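Local coordinates for protein 2-keto-3-deoxygluconate kinase (Thermotoga maritima, PDB 2AFB) that probably catalyses the ATP-dependent phosphorylation of 2-keto-3-deoxygluconate as a member of the pfkB (ribokinase-like) carbohydrate kinase family, at residues 23-28 / 39-44; 64-69 / 127-132; 102-107 / 284-289; 264-269 / 314-319. All coordinates share one frame; numbering follows the deposited sequence.

Overall arrangement
From the N terminus, the chain first closes a hairpin at interaction 1, where strand 22-26 and strand 38-44 join in the four-stranded sheet beside the main body. Interaction 2 then closes a larger loop, bringing strand 60-67 of the nine-stranded sheet to the turn before helix 132-135. Interaction 3 opens inside that loop, at the end of strand 99-103, and so crosses it; its partner 284-289 comes after 176 further residues and ties the small sheet to the main body. Interaction 4 crosses interaction 3 in turn, packing helix 308-322 on strand 261-270. Interactions 1 and 3 touch, whereas 2 and 4 lie on opposite sides of the chain's centre.

Interaction 1: residues 23-28 / 39-44; sequences LRLSPP and FDVTYG
Leu-25 lays its CB over one face of the Phe-39 ring, 4.3 Å from the centroid and 26° off the normal, a CH-pi contact between antiparallel strands. Pro-27 reaches the same ring, its CG 3.9 Å from Phe-39 CE1. Leu-23, Leu-25, Val-41 and Tyr-43 make one face of the hairpin apolar, with Phe-39 and Pro-27 continuing the packing at its end; Leu-23 CD1 lies 3.6 Å from Tyr-43 CE2. The other face is polar. There the Thr-42 methyl CG2 sits above the guanidinium plane of Arg-24, near its rim, while a water accepts from Arg-24 NE at 3.1 Å and donates to Asp-40 O. That water also bonds Ser-26 OG, turned toward it by chi1 of 50°. Between the strands, Arg-24 pairs with Thr-42 and Ser-26 with Asp-40 through two backbone bonds each; Arg-24 N to Thr-42 O, at 2.8 Å, is nearly straight. The long arginine can lie beside Thr-42 and still reach Asp-328 and Asp-286, whose salt bridges hold its far end. Strand 22-26 has strand 99-103 on its other flank, Tyr-43 rests on helix 71-82, and Phe-39 and Asp-40 pair with a strand of a second subunit, extending the sheet.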
loop_
_atom_site.group_PDB
_atom_site.type_symbol
_atom_site.label_atom_id
_atom_site.label_comp_id
_atom_site.label_asym_id
_atom_site.label_seq_id
_atom_site.Cartn_x
_atom_site.Cartn_y
_atom_site.Cartn_z
ATOM N N LEU A 23 21.171 -3.928 -3.131
ATOM C CA LEU A 23 19.774 -3.499 -3.043
ATOM C C LEU A 23 18.899 -4.318 -3.988
ATOM O O LEU A 23 19.194 -4.364 -5.181
ATOM C CB LEU A 23 19.664 -2.040 -3.444
ATOM C CG LEU A 23 18.206 -1.509 -3.618
ATOM C CD1 LEU A 23 17.407 -1.444 -2.350
ATOM C CD2 LEU A 23 18.256 -0.123 -4.253
ATOM N N ARG A 24 17.818 -4.925 -3.482
ATOM C CA ARG A 24 16.901 -5.666 -4.322
ATOM C C ARG A 24 15.560 -4.923 -4.476
ATOM O O ARG A 24 14.931 -4.533 -3.505
ATOM C CB ARG A 24 16.645 -7.030 -3.778
ATOM C CG ARG A 24 16.074 -7.968 -4.829
ATOM C CD ARG A 24 15.624 -9.276 -4.201
ATOM N NE ARG A 24 14.235 -9.230 -3.847
ATOM C CZ ARG A 24 13.499 -10.243 -3.401
ATOM N NH1 ARG A 24 13.997 -11.457 -3.191
ATOM N NH2 ARG A 24 12.214 -10.015 -3.163
ATOM N N LEU A 25 15.150 -4.768 -5.726
ATOM C CA LEU A 25 13.967 -3.993 -6.067
ATOM C C LEU A 25 13.030 -4.927 -6.789
ATOM O O LEU A 25 13.368 -5.416 -7.854
ATOM C CB LEU A 25 14.330 -2.816 -6.903
ATOM C CG LEU A 25 15.223 -1.699 -6.298
ATOM C CD1 LEU A 25 15.456 -0.694 -7.370
ATOM C CD2 LEU A 25 14.639 -1.016 -5.053
ATOM N N SER A 26 11.884 -5.240 -6.184
ATOM C CA SER A 26 10.936 -6.171 -6.806
ATOM C C SER A 26 9.544 -5.586 -6.848
ATOM O O SER A 26 9.124 -5.003 -5.854
ATOM C CB SER A 26 10.917 -7.539 -6.109
ATOM O OG SER A 26 10.775 -7.351 -4.709
ATOM N N PRO A 27 8.839 -5.684 -8.027
ATOM C CA PRO A 27 7.503 -5.187 -7.981
ATOM C C PRO A 27 6.631 -6.093 -7.075
ATOM O O PRO A 27 6.928 -7.270 -6.936
ATOM C CB PRO A 27 7.045 -5.265 -9.440
ATOM C CG PRO A 27 8.302 -5.421 -10.307
ATOM C CD PRO A 27 9.211 -6.164 -9.387
ATOM N N PRO A 28 5.572 -5.540 -6.497
ATOM C CA PRO A 28 4.633 -6.337 -5.714
ATOM C C PRO A 28 3.664 -7.150 -6.563
ATOM O O PRO A 28 3.363 -6.790 -7.731
ATOM C CB PRO A 28 3.868 -5.281 -4.875
ATOM C CG PRO A 28 3.914 -3.979 -5.773
ATOM C CD PRO A 28 5.192 -4.099 -6.583
ATOM N N PHE A 39 8.396 -0.455 -6.065
ATOM C CA PHE A 39 9.273 -1.580 -5.809
ATOM C C PHE A 39 9.341 -1.798 -4.296
ATOM O O PHE A 39 9.578 -0.840 -3.545
ATOM C CB PHE A 39 10.708 -1.319 -6.258
ATOM C CG PHE A 39 10.886 -1.279 -7.740
ATOM C CD1 PHE A 39 10.509 -2.358 -8.520
ATOM C CD2 PHE A 39 11.459 -0.143 -8.362
ATOM C CE1 PHE A 39 10.646 -2.330 -9.918
ATOM C CE2 PHE A 39 11.628 -0.109 -9.735
ATOM C CZ PHE A 39 11.205 -1.214 -10.532
ATOM N N ASP A 40 9.120 -3.057 -3.893
ATOM C CA ASP A 40 9.489 -3.590 -2.606
ATOM C C ASP A 40 10.995 -3.571 -2.532
ATOM O O ASP A 40 11.653 -3.846 -3.509
ATOM C CB ASP A 40 8.969 -5.008 -2.455
ATOM C CG ASP A 40 7.439 -5.056 -2.439
ATOM O OD1 ASP A 40 6.863 -4.110 -1.883
ATOM O OD2 ASP A 40 6.815 -6.016 -2.925
ATOM N N VAL A 41 11.493 -3.211 -1.359
ATOM C CA VAL A 41 12.897 -2.994 -1.073
ATOM C C VAL A 41 13.357 -4.027 -0.066
ATOM O O VAL A 41 12.687 -4.288 0.895
ATOM C CB VAL A 41 13.147 -1.604 -0.429
ATOM C CG1 VAL A 41 14.538 -1.507 0.179
ATOM C CG2 VAL A 41 12.974 -0.512 -1.479
ATOM N N THR A 42 14.491 -4.632 -0.358
ATOM C CA THR A 42 15.238 -5.435 0.586
ATOM C C THR A 42 16.700 -5.475 0.183
ATOM O O THR A 42 17.111 -4.856 -0.807
ATOM C CB THR A 42 14.634 -6.856 0.805
ATOM O OG1 THR A 42 15.189 -7.408 2.016
ATOM C CG2 THR A 42 14.904 -7.800 -0.393
ATOM N N TYR A 43 17.527 -6.145 0.974
ATOM C CA TYR A 43 18.949 -6.175 0.696
ATOM C C TYR A 43 19.384 -7.631 0.750
ATOM O O TYR A 43 19.022 -8.343 1.676
ATOM C CB TYR A 43 19.728 -5.266 1.685
ATOM C CG TYR A 43 19.332 -3.813 1.534
ATOM C CD1 TYR A 43 18.259 -3.296 2.227
ATOM C CD2 TYR A 43 20.028 -2.959 0.673
ATOM C CE1 TYR A 43 17.858 -1.986 2.032
ATOM C CE2 TYR A 43 19.655 -1.671 0.496
ATOM C CZ TYR A 43 18.557 -1.185 1.151
ATOM O OH TYR A 43 18.191 0.126 0.962
ATOM N N GLY A 44 20.152 -8.090 -0.229
ATOM C CA GLY A 44 20.725 -9.434 -0.110
ATOM C C GLY A 44 21.834 -9.777 -1.053
ATOM O O GLY A 44 22.240 -8.955 -1.849
HETATM O O HOH W 1 12.786 -6.605 -3.156
HETATM O O HOH W 2 8.183 -7.954 -4.270
#

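Interaction 2: residues 64-69 / 127-132; sequences VTKLPN and REDFDW
Strand 60-67 of the large ribokinase-like sheet turns Val-64 and Lys-66 toward Phe-130 and Asp-129, in the loop leading to helix 132-135. The contact pairs an apolar end with a charged one. At the apolar end Val-64 reaches out with CG1, which its first torsion places anti to the backbone N (chi1 -179°). This methyl meets Phe-130 CD1 at 3.6 Å, coming obliquely to the ring, the two side chains running antiparallel alongside one another, and it lies 4.0 Å from Trp-132 CH2. A branched valine suits the place because one methyl can fill the angle between two aromatics. Both rings also meet Phe-18 edge-to-face, which joins the loop and the start of helix 132-135 to strand 14-18, the neighbour of strand 60-67. The edge of the Phe-130 ring faces the strand backbone: Thr-65 O lies 3.4 Å from Phe-130 CE1, near the ring plane, where the slightly positive ring hydrogens favour a carbonyl oxygen. Asp-129 keeps its CB over one face of the same ring while its carboxylate turns to the lysine. The Lys-66 chain is fully extended, spanning the gap to a salt bridge. Asp-129 OD2, which also accepts from the backbone N of Lys-126, is met by Lys-66 NZ at 3.0 Å, from 47° above the carboxylate plane.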
loop_
_atom_site.group_PDB
_atom_site.type_symbol
_atom_site.label_atom_id
_atom_site.label_comp_id
_atom_site.label_asym_id
_atom_site.label_seq_id
_atom_site.Cartn_x
_atom_site.Cartn_y
_atom_site.Cartn_z
ATOM N N VAL A 64 31.634 -9.755 5.536
ATOM C CA VAL A 64 32.692 -8.887 5.086
ATOM C C VAL A 64 32.365 -8.402 3.672
ATOM O O VAL A 64 32.123 -9.200 2.790
ATOM C CB VAL A 64 34.018 -9.629 5.073
ATOM C CG1 VAL A 64 35.155 -8.685 4.609
ATOM C CG2 VAL A 64 34.270 -10.218 6.430
ATOM N N THR A 65 32.386 -7.093 3.479
ATOM C CA THR A 65 32.099 -6.490 2.190
ATOM C C THR A 65 32.558 -5.022 2.214
ATOM O O THR A 65 33.212 -4.580 3.161
ATOM C CB THR A 65 30.597 -6.613 1.791
ATOM O OG1 THR A 65 30.475 -6.421 0.385
ATOM C CG2 THR A 65 29.685 -5.599 2.504
ATOM N N LYS A 66 32.264 -4.309 1.129
ATOM C CA LYS A 66 32.444 -2.868 1.029
ATOM C C LYS A 66 31.107 -2.293 0.576
ATOM O O LYS A 66 30.433 -2.851 -0.316
ATOM C CB LYS A 66 33.596 -2.504 0.029
ATOM C CG LYS A 66 34.056 -1.088 0.152
ATOM C CD LYS A 66 35.128 -0.742 -0.822
ATOM C CE LYS A 66 35.845 0.585 -0.449
ATOM N NZ LYS A 66 36.955 0.908 -1.448
ATOM N N LEU A 67 30.694 -1.218 1.246
ATOM C CA LEU A 67 29.516 -0.462 0.870
ATOM C C LEU A 67 29.833 1.005 0.815
ATOM O O LEU A 67 30.709 1.459 1.553
ATOM C CB LEU A 67 28.404 -0.663 1.902
ATOM C CG LEU A 67 27.864 -2.092 1.930
ATOM C CD1 LEU A 67 26.980 -2.305 3.108
ATOM C CD2 LEU A 67 27.122 -2.371 0.635
ATOM N N PRO A 68 29.079 1.762 -0.001
ATOM C CA PRO A 68 29.335 3.192 -0.098
ATOM C C PRO A 68 28.830 3.868 1.151
ATOM O O PRO A 68 27.903 3.386 1.743
ATOM C CB PRO A 68 28.472 3.625 -1.287
ATOM C CG PRO A 68 27.345 2.660 -1.281
ATOM C CD PRO A 68 27.955 1.355 -0.867
ATOM N N ASN A 69 29.434 4.973 1.533
ATOM C CA ASN A 69 28.821 5.873 2.495
ATOM C C ASN A 69 27.713 6.692 1.867
ATOM O O ASN A 69 27.920 7.833 1.494
ATOM C CB ASN A 69 29.862 6.811 3.102
ATOM C CG ASN A 69 30.801 6.098 4.033
ATOM O OD1 ASN A 69 30.364 5.432 4.980
ATOM N ND2 ASN A 69 32.087 6.231 3.780
ATOM N N ARG A 127 42.780 -4.706 -2.276
ATOM C CA ARG A 127 43.240 -5.690 -1.320
ATOM C C ARG A 127 43.418 -5.078 0.078
ATOM O O ARG A 127 43.138 -5.737 1.083
ATOM C CB ARG A 127 44.504 -6.369 -1.831
ATOM C CG ARG A 127 44.247 -7.305 -3.045
ATOM C CD ARG A 127 45.572 -7.756 -3.651
ATOM N NE ARG A 127 46.285 -8.726 -2.815
ATOM C CZ ARG A 127 47.528 -9.138 -3.037
ATOM N NH1 ARG A 127 48.257 -8.638 -4.036
ATOM N NH2 ARG A 127 48.074 -10.021 -2.224
ATOM N N GLU A 128 43.819 -3.809 0.137
ATOM C CA GLU A 128 44.114 -3.137 1.407
ATOM C C GLU A 128 42.866 -2.790 2.192
ATOM O O GLU A 128 42.945 -2.402 3.367
ATOM C CB GLU A 128 44.931 -1.855 1.170
ATOM N N ASP A 129 41.706 -2.941 1.559
ATOM C CA ASP A 129 40.429 -2.637 2.224
ATOM C C ASP A 129 40.106 -3.579 3.358
ATOM O O ASP A 129 39.266 -3.234 4.172
ATOM C CB ASP A 129 39.276 -2.588 1.200
ATOM C CG ASP A 129 39.392 -1.378 0.245
ATOM O OD1 ASP A 129 40.068 -0.412 0.599
ATOM O OD2 ASP A 129 38.812 -1.377 -0.860
ATOM N N PHE A 130 40.800 -4.726 3.416
ATOM C CA PHE A 130 40.485 -5.849 4.314
ATOM C C PHE A 130 41.711 -6.412 5.025
ATOM O O PHE A 130 42.696 -6.770 4.376
ATOM C CB PHE A 130 39.835 -7.008 3.529
ATOM C CG PHE A 130 38.679 -6.586 2.720
ATOM C CD1 PHE A 130 37.457 -6.261 3.345
ATOM C CD2 PHE A 130 38.780 -6.470 1.341
ATOM C CE1 PHE A 130 36.353 -5.831 2.593
ATOM C CE2 PHE A 130 37.684 -6.035 0.578
ATOM C CZ PHE A 130 36.459 -5.705 1.213
ATOM N N ASP A 131 41.597 -6.522 6.350
ATOM C CA ASP A 131 42.649 -6.987 7.235
ATOM C C ASP A 131 42.279 -8.389 7.647
ATOM O O ASP A 131 41.534 -8.582 8.608
ATOM C CB ASP A 131 42.742 -6.074 8.463
ATOM C CG ASP A 131 43.947 -6.374 9.323
ATOM O OD1 ASP A 131 44.588 -7.432 9.126
ATOM O OD2 ASP A 131 44.252 -5.536 10.204
ATOM N N TRP A 132 42.775 -9.360 6.888
ATOM C CA TRP A 132 42.288 -10.721 7.001
ATOM C C TRP A 132 42.740 -11.371 8.274
ATOM O O TRP A 132 42.019 -12.185 8.842
ATOM C CB TRP A 132 42.668 -11.560 5.776
ATOM C CG TRP A 132 41.859 -11.132 4.576
ATOM C CD1 TRP A 132 42.315 -10.472 3.468
ATOM C CD2 TRP A 132 40.451 -11.294 4.392
ATOM N NE1 TRP A 132 41.272 -10.228 2.604
ATOM C CE2 TRP A 132 40.119 -10.709 3.161
ATOM C CE3 TRP A 132 39.427 -11.882 5.157
ATOM C CZ2 TRP A 132 38.823 -10.737 2.650
ATOM C CZ3 TRP A 132 38.149 -11.884 4.663
ATOM C CH2 TRP A 132 37.854 -11.320 3.419
#

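Interaction 3: residues 102-107 / 284-289; sequences LEIGAS and IVDRVG
Leu-102 and Val-288 make the snug part of this contact: their methyls CD2 and CG2 approach to 3.8 Å, the leucine and valine overlapping from opposing directions. Leucine suits the end of strand 99-103 because a chi1 of 169° stretches its side chain away from the backbone N and carries a methyl out to the loop. Toward Gly-105 the packing slackens. Ile-104 CG2 lies 4.1 Å from Val-285 O, and the isoleucine chain crosses Asp-286 at about a right angle, its CD1 4.2 Å from Asp-286 OD2. Beyond them a water takes over the bridging: it donates to Ile-284 O at 3.1 Å and weakly to Gly-105 O at 3.5 Å, though it cannot serve every acceptor near it at once. Asp-286 pins part of the loop to itself. Its OD1 accepts from Val-288 N at 3.2 Å, on the anti side and 28° out of the carboxylate plane, while OD2 receives Gly-327 N and a salt bridge from Arg-24. With both oxygens engaged, the carboxylate is probably held against rotation. The bond from OD1 makes an Asx turn, and it comes just before Gly-289, the N-cap of helix 290-304 and first glycine of the Gly-Ala-Gly-Asp signature that forms the anion hole in pfkB-family kinases.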
loop_
_atom_site.group_PDB
_atom_site.type_symbol
_atom_site.label_atom_id
_atom_site.label_comp_id
_atom_site.label_asym_id
_atom_site.label_seq_id
_atom_site.Cartn_x
_atom_site.Cartn_y
_atom_site.Cartn_z
ATOM N N LEU A 102 14.123 -7.596 -9.506
ATOM C CA LEU A 102 13.605 -8.939 -9.594
ATOM C C LEU A 102 12.109 -8.942 -9.842
ATOM O O LEU A 102 11.338 -8.331 -9.074
ATOM C CB LEU A 102 13.904 -9.676 -8.289
ATOM C CG LEU A 102 13.163 -11.017 -8.160
ATOM C CD1 LEU A 102 13.875 -12.020 -9.034
ATOM C CD2 LEU A 102 13.179 -11.481 -6.661
ATOM N N GLU A 103 11.698 -9.631 -10.915
ATOM C CA GLU A 103 10.305 -9.913 -11.201
ATOM C C GLU A 103 10.085 -11.299 -10.734
ATOM O O GLU A 103 10.701 -12.237 -11.241
ATOM C CB GLU A 103 9.983 -9.884 -12.672
ATOM C CG GLU A 103 10.011 -8.525 -13.324
ATOM C CD GLU A 103 9.692 -8.578 -14.837
ATOM O OE1 GLU A 103 9.898 -9.657 -15.479
ATOM O OE2 GLU A 103 9.269 -7.528 -15.381
ATOM N N ILE A 104 9.187 -11.451 -9.778
ATOM C CA ILE A 104 8.870 -12.772 -9.259
ATOM C C ILE A 104 7.823 -13.438 -10.176
ATOM O O ILE A 104 6.691 -12.910 -10.377
ATOM C CB ILE A 104 8.361 -12.698 -7.815
ATOM C CG1 ILE A 104 9.462 -12.080 -6.947
ATOM C CG2 ILE A 104 7.959 -14.079 -7.317
ATOM C CD1 ILE A 104 9.008 -11.762 -5.563
ATOM N N GLY A 105 8.214 -14.582 -10.725
ATOM C CA GLY A 105 7.398 -15.218 -11.751
ATOM C C GLY A 105 6.241 -16.051 -11.157
ATOM O O GLY A 105 6.055 -16.162 -9.952
ATOM N N ALA A 106 5.506 -16.671 -12.038
ATOM C CA ALA A 106 4.403 -17.478 -11.654
ATOM C C ALA A 106 4.157 -18.422 -12.770
ATOM O O ALA A 106 4.197 -18.041 -13.964
ATOM C CB ALA A 106 3.165 -16.601 -11.395
ATOM N N SER A 107 3.890 -19.661 -12.370
ATOM C CA SER A 107 3.483 -20.689 -13.255
ATOM C C SER A 107 4.503 -20.726 -14.441
ATOM O O SER A 107 5.693 -20.804 -14.198
ATOM C CB SER A 107 2.014 -20.496 -13.649
ATOM O OG SER A 107 1.526 -21.657 -14.351
ATOM N N ILE A 284 5.854 -21.967 -4.018
ATOM C CA ILE A 284 6.858 -20.980 -3.742
ATOM C C ILE A 284 6.288 -19.565 -3.499
ATOM O O ILE A 284 5.430 -19.118 -4.238
ATOM C CB ILE A 284 7.840 -20.972 -4.966
ATOM C CG1 ILE A 284 8.524 -22.352 -5.090
ATOM C CG2 ILE A 284 8.831 -19.888 -4.850
ATOM C CD1 ILE A 284 9.254 -22.550 -6.393
ATOM N N VAL A 285 6.742 -18.892 -2.436
ATOM C CA VAL A 285 6.501 -17.458 -2.206
ATOM C C VAL A 285 7.706 -16.632 -2.791
ATOM O O VAL A 285 7.529 -15.653 -3.542
ATOM C CB VAL A 285 6.413 -17.155 -0.735
ATOM C CG1 VAL A 285 6.428 -15.662 -0.470
ATOM C CG2 VAL A 285 5.205 -17.835 -0.126
ATOM N N ASP A 286 8.917 -17.048 -2.436
ATOM C CA ASP A 286 10.149 -16.389 -2.894
ATOM C C ASP A 286 11.302 -17.374 -2.816
ATOM O O ASP A 286 11.852 -17.576 -1.742
ATOM C CB ASP A 286 10.457 -15.159 -2.028
ATOM C CG ASP A 286 11.453 -14.160 -2.698
ATOM O OD1 ASP A 286 12.296 -14.570 -3.585
ATOM O OD2 ASP A 286 11.363 -12.950 -2.312
ATOM N N ARG A 287 11.699 -17.936 -3.957
ATOM C CA ARG A 287 12.804 -18.915 -3.971
ATOM C C ARG A 287 14.193 -18.301 -3.805
ATOM O O ARG A 287 15.172 -19.022 -3.559
ATOM C CB ARG A 287 12.788 -19.754 -5.243
ATOM C CG ARG A 287 13.679 -19.234 -6.357
ATOM C CD ARG A 287 13.566 -20.098 -7.622
ATOM N NE ARG A 287 14.742 -20.919 -7.962
ATOM C CZ ARG A 287 14.995 -21.391 -9.203
ATOM N NH1 ARG A 287 14.175 -21.112 -10.212
ATOM N NH2 ARG A 287 16.069 -22.141 -9.462
ATOM N N VAL A 288 14.302 -16.991 -3.974
ATOM C CA VAL A 288 15.599 -16.325 -3.799
ATOM C C VAL A 288 16.167 -16.637 -2.394
ATOM O O VAL A 288 15.455 -16.555 -1.390
ATOM C CB VAL A 288 15.548 -14.786 -4.043
ATOM C CG1 VAL A 288 16.937 -14.159 -3.824
ATOM C CG2 VAL A 288 15.087 -14.522 -5.480
ATOM N N GLY A 289 17.447 -16.994 -2.349
ATOM C CA GLY A 289 18.121 -17.315 -1.058
ATOM C C GLY A 289 18.035 -18.773 -0.624
ATOM O O GLY A 289 18.643 -19.162 0.382
HETATM O O HOH W 3 5.414 -17.376 -6.743
#

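Interaction 4: residues 264-269 / 314-319; sequences WSVMVF and FAAAAS
The indole of Trp-264 meets helix 308-322 with its edge: Ser-319 OG and Ala-316 O both lie near the ring plane, on the NE1 side. Neither lies over a face. Around the ring, His-323 packs edge-to-face with it, and side chains of strands 248-255 and 273-283, among them Thr-252 and Ile-282, touch it as well. The indole swings out from the strand far enough for NE1 to reach the helix. Trp-264 NE1 donates to Ser-319 OG over 2.7 Å, with the oxygen 11° out of the ring plane and an N-H...O angle of 142°. Alongside, Val-266 rests its CG2 on Ala-316 CB at 3.7 Å. Alanine is apt here, since its small side chain lets the alpha carbons of Val-266 and Ala-316 approach to 5.7 Å and the strand and helix axes to 7.7 Å; valine supplies a methyl that packs directly on it. Serine suits its place because its short side chain, with OG between the backbone N and the carbonyl carbon (chi1 60°), can fold back on its own helix: Ser-319 OG donates to Ala-315 O at 2.8 Å, an oxygen that also accepts the helical bond from Ser-319 N. The buried hydroxyl therefore receives one proton and gives its own, so indole N-H, hydroxyl and helix carbonyl form a directed chain in which both donors find partners within the protein.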
loop_
_atom_site.group_PDB
_atom_site.type_symbol
_atom_site.label_atom_id
_atom_site.label_comp_id
_atom_site.label_asym_id
_atom_site.label_seq_id
_atom_site.Cartn_x
_atom_site.Cartn_y
_atom_site.Cartn_z
ATOM N N TRP A 264 11.994 -30.224 -4.083
ATOM C CA TRP A 264 13.287 -29.827 -3.502
ATOM C C TRP A 264 13.771 -30.862 -2.508
ATOM O O TRP A 264 13.014 -31.307 -1.617
ATOM C CB TRP A 264 13.121 -28.463 -2.821
ATOM C CG TRP A 264 14.281 -27.929 -2.060
ATOM C CD1 TRP A 264 14.501 -28.042 -0.692
ATOM C CD2 TRP A 264 15.402 -27.186 -2.587
ATOM N NE1 TRP A 264 15.692 -27.407 -0.362
ATOM C CE2 TRP A 264 16.253 -26.877 -1.502
ATOM C CE3 TRP A 264 15.762 -26.738 -3.864
ATOM C CZ2 TRP A 264 17.454 -26.143 -1.680
ATOM C CZ3 TRP A 264 16.919 -26.008 -4.012
ATOM C CH2 TRP A 264 17.749 -25.722 -2.928
ATOM N N SER A 265 15.053 -31.194 -2.636
ATOM C CA SER A 265 15.714 -32.133 -1.731
ATOM C C SER A 265 17.202 -31.881 -1.807
ATOM O O SER A 265 17.659 -31.126 -2.668
ATOM C CB SER A 265 15.409 -33.582 -2.105
ATOM O OG SER A 265 16.018 -33.906 -3.329
ATOM N N VAL A 266 17.953 -32.471 -0.888
ATOM C CA VAL A 266 19.421 -32.282 -0.872
ATOM C C VAL A 266 20.127 -33.561 -0.581
ATOM O O VAL A 266 19.490 -34.549 -0.176
ATOM C CB VAL A 266 19.886 -31.217 0.168
ATOM C CG1 VAL A 266 19.127 -29.899 -0.064
ATOM C CG2 VAL A 266 19.721 -31.762 1.668
HETATM N N MSE A 267 21.436 -33.557 -0.853
HETATM C CA MSE A 267 22.272 -34.651 -0.484
HETATM C C MSE A 267 23.464 -34.133 0.273
HETATM O O MSE A 267 24.075 -33.160 -0.133
HETATM C CB MSE A 267 22.763 -35.402 -1.708
HETATM C CG MSE A 267 23.569 -36.646 -1.361
HETATM SE SE MSE A 267 24.891 -37.103 -2.799
HETATM C CE MSE A 267 25.993 -35.453 -2.741
ATOM N N VAL A 268 23.829 -34.833 1.334
ATOM C CA VAL A 268 25.074 -34.553 2.024
ATOM C C VAL A 268 25.919 -35.771 1.881
ATOM O O VAL A 268 25.498 -36.864 2.232
ATOM C CB VAL A 268 24.818 -34.199 3.504
ATOM C CG1 VAL A 268 26.088 -34.261 4.334
ATOM C CG2 VAL A 268 24.179 -32.815 3.582
ATOM N N PHE A 269 27.137 -35.594 1.384
ATOM C CA PHE A 269 28.083 -36.727 1.242
ATOM C C PHE A 269 29.267 -36.523 2.173
ATOM O O PHE A 269 29.991 -35.549 2.045
ATOM C CB PHE A 269 28.568 -36.827 -0.205
ATOM C CG PHE A 269 29.489 -38.000 -0.489
ATOM C CD1 PHE A 269 30.858 -37.883 -0.326
ATOM C CD2 PHE A 269 28.977 -39.195 -0.977
ATOM C CE1 PHE A 269 31.713 -38.966 -0.636
ATOM C CE2 PHE A 269 29.793 -40.273 -1.270
ATOM C CZ PHE A 269 31.171 -40.167 -1.068
ATOM N N PHE A 314 17.961 -31.510 8.192
ATOM C CA PHE A 314 17.894 -30.166 8.740
ATOM C C PHE A 314 18.101 -29.131 7.625
ATOM O O PHE A 314 17.343 -28.160 7.497
ATOM C CB PHE A 314 18.966 -29.979 9.808
ATOM C CG PHE A 314 18.884 -28.667 10.530
ATOM C CD1 PHE A 314 18.132 -28.554 11.711
ATOM C CD2 PHE A 314 19.608 -27.566 10.080
ATOM C CE1 PHE A 314 18.073 -27.353 12.375
ATOM C CE2 PHE A 314 19.535 -26.368 10.745
ATOM C CZ PHE A 314 18.786 -26.268 11.901
ATOM N N ALA A 315 19.140 -29.315 6.822
ATOM C CA ALA A 315 19.399 -28.352 5.740
ATOM C C ALA A 315 18.346 -28.374 4.620
ATOM O O ALA A 315 18.016 -27.338 4.076
ATOM C CB ALA A 315 20.772 -28.553 5.171
ATOM N N ALA A 316 17.854 -29.541 4.240
ATOM C CA ALA A 316 16.675 -29.604 3.334
ATOM C C ALA A 316 15.466 -28.865 3.936
ATOM O O ALA A 316 14.834 -28.034 3.279
ATOM C CB ALA A 316 16.316 -31.071 3.018
ATOM N N ALA A 317 15.139 -29.160 5.185
ATOM C CA ALA A 317 14.033 -28.474 5.864
ATOM C C ALA A 317 14.140 -26.931 5.834
ATOM O O ALA A 317 13.178 -26.221 5.491
ATOM C CB ALA A 317 13.900 -28.979 7.268
ATOM N N ALA A 318 15.305 -26.440 6.173
ATOM C CA ALA A 318 15.596 -24.996 6.257
ATOM C C ALA A 318 15.496 -24.286 4.938
ATOM O O ALA A 318 14.934 -23.210 4.860
ATOM C CB ALA A 318 16.988 -24.750 6.852
ATOM N N SER A 319 16.041 -24.897 3.914
ATOM C CA SER A 319 16.066 -24.338 2.605
ATOM C C SER A 319 14.709 -24.496 1.912
ATOM O O SER A 319 14.304 -23.607 1.206
ATOM C CB SER A 319 17.243 -24.908 1.770
ATOM O OG SER A 319 17.158 -26.312 1.615
#